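PDB 3N54: spore germination protein B3 from Bacillus subtilis subsp. subtilis, which takes part, as a lipoprotein component of a spore germinant receptor, in the germination response to asparagine, glucose, fructose and potassium ions. Local coordinates for residues L77-M82 against V193-A198. Sequence-based numbering, arbitrary orientation.
Sequences LGEKLM and VGFLSA
The ring of F195 meets E79 along its edge: CG of E79 lies in the ring plane, 3.9 Å from CE2 of F195, and CD of E79 comes nearest, 3.6 Å from the same CE2. Carboxylate and ring planes stand 76° apart, so the carboxylate is turned steeply across the rim of the ring. Its OE2 is 3.7 Å from F195 CE2, a van der Waals approach to the ring edge. At the neighbouring ring atom CZ of F195, the methyl CE of M82 approaches obliquely, at a looser 4.4 Å.

E79 gets there by holding CG anti to its backbone N (chi1 179°) and running extended to the carboxylate. Partners outside the contact fix that end: OE1 accepts a hydrogen bond from the backbone N of G111, and OE2 forms a salt bridge with R83. An alanine at E79 removes the carboxylate, and is likely to leave R83 without this charge partner and the G111 amide without its acceptor, and to open a gap beside CE2 of F195.

Only 109 Å² is buried in total, and the nearest CA atoms, those of M82 and V193, are 8.5 Å apart; between the two segments the touching atoms all belong to side chains. A backbone hydrogen bond between M82 and L192 also ties helix 79-84, with G78 at its N-cap position, to strand 191-196. M82 touches A108 of strand 105-109 as well as F195, so the helix following edge strand 74-77 reaches across to the opposite edge strand, 191-196, of one five-stranded mixed sheet.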
loop_
_atom_site.group_PDB
_atom_site.type_symbol
_atom_site.label_atom_id
_atom_site.label_comp_id
_atom_site.label_asym_id
_atom_site.label_seq_id
_atom_site.Cartn_x
_atom_site.Cartn_y
_atom_site.Cartn_z
ATOM N N LEU A 77 -6.842 2.701 -5.739
ATOM C CA LEU A 77 -6.499 4.108 -5.915
ATOM C C LEU A 77 -5.427 4.285 -6.977
ATOM O O LEU A 77 -4.407 3.600 -6.961
ATOM C CB LEU A 77 -6.014 4.711 -4.589
ATOM C CG LEU A 77 -6.947 4.623 -3.379
ATOM C CD1 LEU A 77 -6.274 5.218 -2.148
ATOM C CD2 LEU A 77 -8.283 5.326 -3.635
ATOM N N GLY A 78 -5.673 5.208 -7.905
ATOM C CA GLY A 78 -4.732 5.517 -8.970
ATOM C C GLY A 78 -3.544 6.308 -8.465
ATOM O O GLY A 78 -3.636 7.028 -7.467
ATOM N N GLU A 79 -2.433 6.186 -9.181
ATOM C CA GLU A 79 -1.157 6.752 -8.750
ATOM C C GLU A 79 -1.189 8.265 -8.621
ATOM O O GLU A 79 -0.775 8.810 -7.601
ATOM C CB GLU A 79 -0.040 6.336 -9.713
ATOM C CG GLU A 79 1.326 6.901 -9.347
ATOM C CD GLU A 79 2.454 6.360 -10.206
ATOM O OE1 GLU A 79 2.212 5.446 -11.021
ATOM O OE2 GLU A 79 3.590 6.858 -10.061
ATOM N N LYS A 80 -1.671 8.943 -9.651
ATOM C CA LYS A 80 -1.705 10.400 -9.631
ATOM C C LYS A 80 -2.556 10.918 -8.460
ATOM O O LYS A 80 -2.196 11.897 -7.806
ATOM C CB LYS A 80 -2.210 10.945 -10.969
ATOM C CG LYS A 80 -2.246 12.457 -11.014
ATOM C CD LYS A 80 -2.571 12.974 -12.392
ATOM C CE LYS A 80 -2.713 14.487 -12.364
ATOM N NZ LYS A 80 -2.659 15.075 -13.725
ATOM N N LEU A 81 -3.666 10.247 -8.181
ATOM C CA LEU A 81 -4.514 10.633 -7.058
ATOM C C LEU A 81 -3.780 10.489 -5.725
ATOM O O LEU A 81 -3.782 11.417 -4.915
ATOM C CB LEU A 81 -5.813 9.830 -7.058
ATOM C CG LEU A 81 -6.754 10.127 -5.879
ATOM C CD1 LEU A 81 -8.201 10.159 -6.321
ATOM C CD2 LEU A 81 -6.538 9.120 -4.754
ATOM N N MET A 82 -3.148 9.340 -5.504
ATOM C CA MET A 82 -2.424 9.091 -4.257
ATOM C C MET A 82 -1.238 10.043 -4.067
ATOM O O MET A 82 -0.904 10.402 -2.934
ATOM C CB MET A 82 -1.913 7.646 -4.200
ATOM C CG MET A 82 -2.993 6.595 -4.102
ATOM S SD MET A 82 -2.312 4.945 -3.847
ATOM C CE MET A 82 -1.478 4.689 -5.413
ATOM N N VAL A 193 4.457 8.576 -1.684
ATOM C CA VAL A 193 5.739 9.225 -2.001
ATOM C C VAL A 193 6.644 8.348 -2.864
ATOM O O VAL A 193 7.685 8.806 -3.334
ATOM C CB VAL A 193 6.493 9.656 -0.726
ATOM C CG1 VAL A 193 5.700 10.734 0.026
ATOM C CG2 VAL A 193 6.782 8.461 0.170
ATOM N N GLY A 194 6.246 7.099 -3.081
ATOM C CA GLY A 194 6.986 6.204 -3.967
ATOM C C GLY A 194 6.461 4.783 -3.920
ATOM O O GLY A 194 5.523 4.491 -3.177
ATOM N N PHE A 195 7.074 3.912 -4.717
ATOM C CA PHE A 195 6.757 2.485 -4.739
ATOM C C PHE A 195 7.998 1.642 -4.451
ATOM O O PHE A 195 9.114 2.021 -4.780
ATOM C CB PHE A 195 6.251 2.044 -6.114
ATOM C CG PHE A 195 4.894 2.563 -6.477
ATOM C CD1 PHE A 195 3.753 1.850 -6.141
ATOM C CD2 PHE A 195 4.758 3.743 -7.191
ATOM C CE1 PHE A 195 2.498 2.314 -6.499
ATOM C CE2 PHE A 195 3.509 4.212 -7.545
ATOM C CZ PHE A 195 2.378 3.498 -7.202
ATOM N N LEU A 196 7.774 0.488 -3.841
ATOM C CA LEU A 196 8.790 -0.525 -3.692
ATOM C C LEU A 196 8.423 -1.617 -4.691
ATOM O O LEU A 196 7.241 -1.864 -4.937
ATOM C CB LEU A 196 8.819 -1.077 -2.266
ATOM C CG LEU A 196 9.296 -0.136 -1.148
ATOM C CD1 LEU A 196 9.306 -0.856 0.194
ATOM C CD2 LEU A 196 10.673 0.429 -1.452
ATOM N N SER A 197 9.426 -2.259 -5.277
ATOM C CA SER A 197 9.190 -3.348 -6.210
ATOM C C SER A 197 8.728 -4.577 -5.443
ATOM O O SER A 197 8.825 -4.620 -4.215
ATOM C CB SER A 197 10.469 -3.676 -6.990
ATOM O OG SER A 197 11.497 -4.129 -6.124
ATOM N N ALA A 198 8.231 -5.571 -6.174
ATOM C CA ALA A 198 7.843 -6.850 -5.589
ATOM C C ALA A 198 8.999 -7.462 -4.805
ATOM O O ALA A 198 8.804 -7.918 -3.682
ATOM C CB ALA A 198 7.382 -7.812 -6.679
#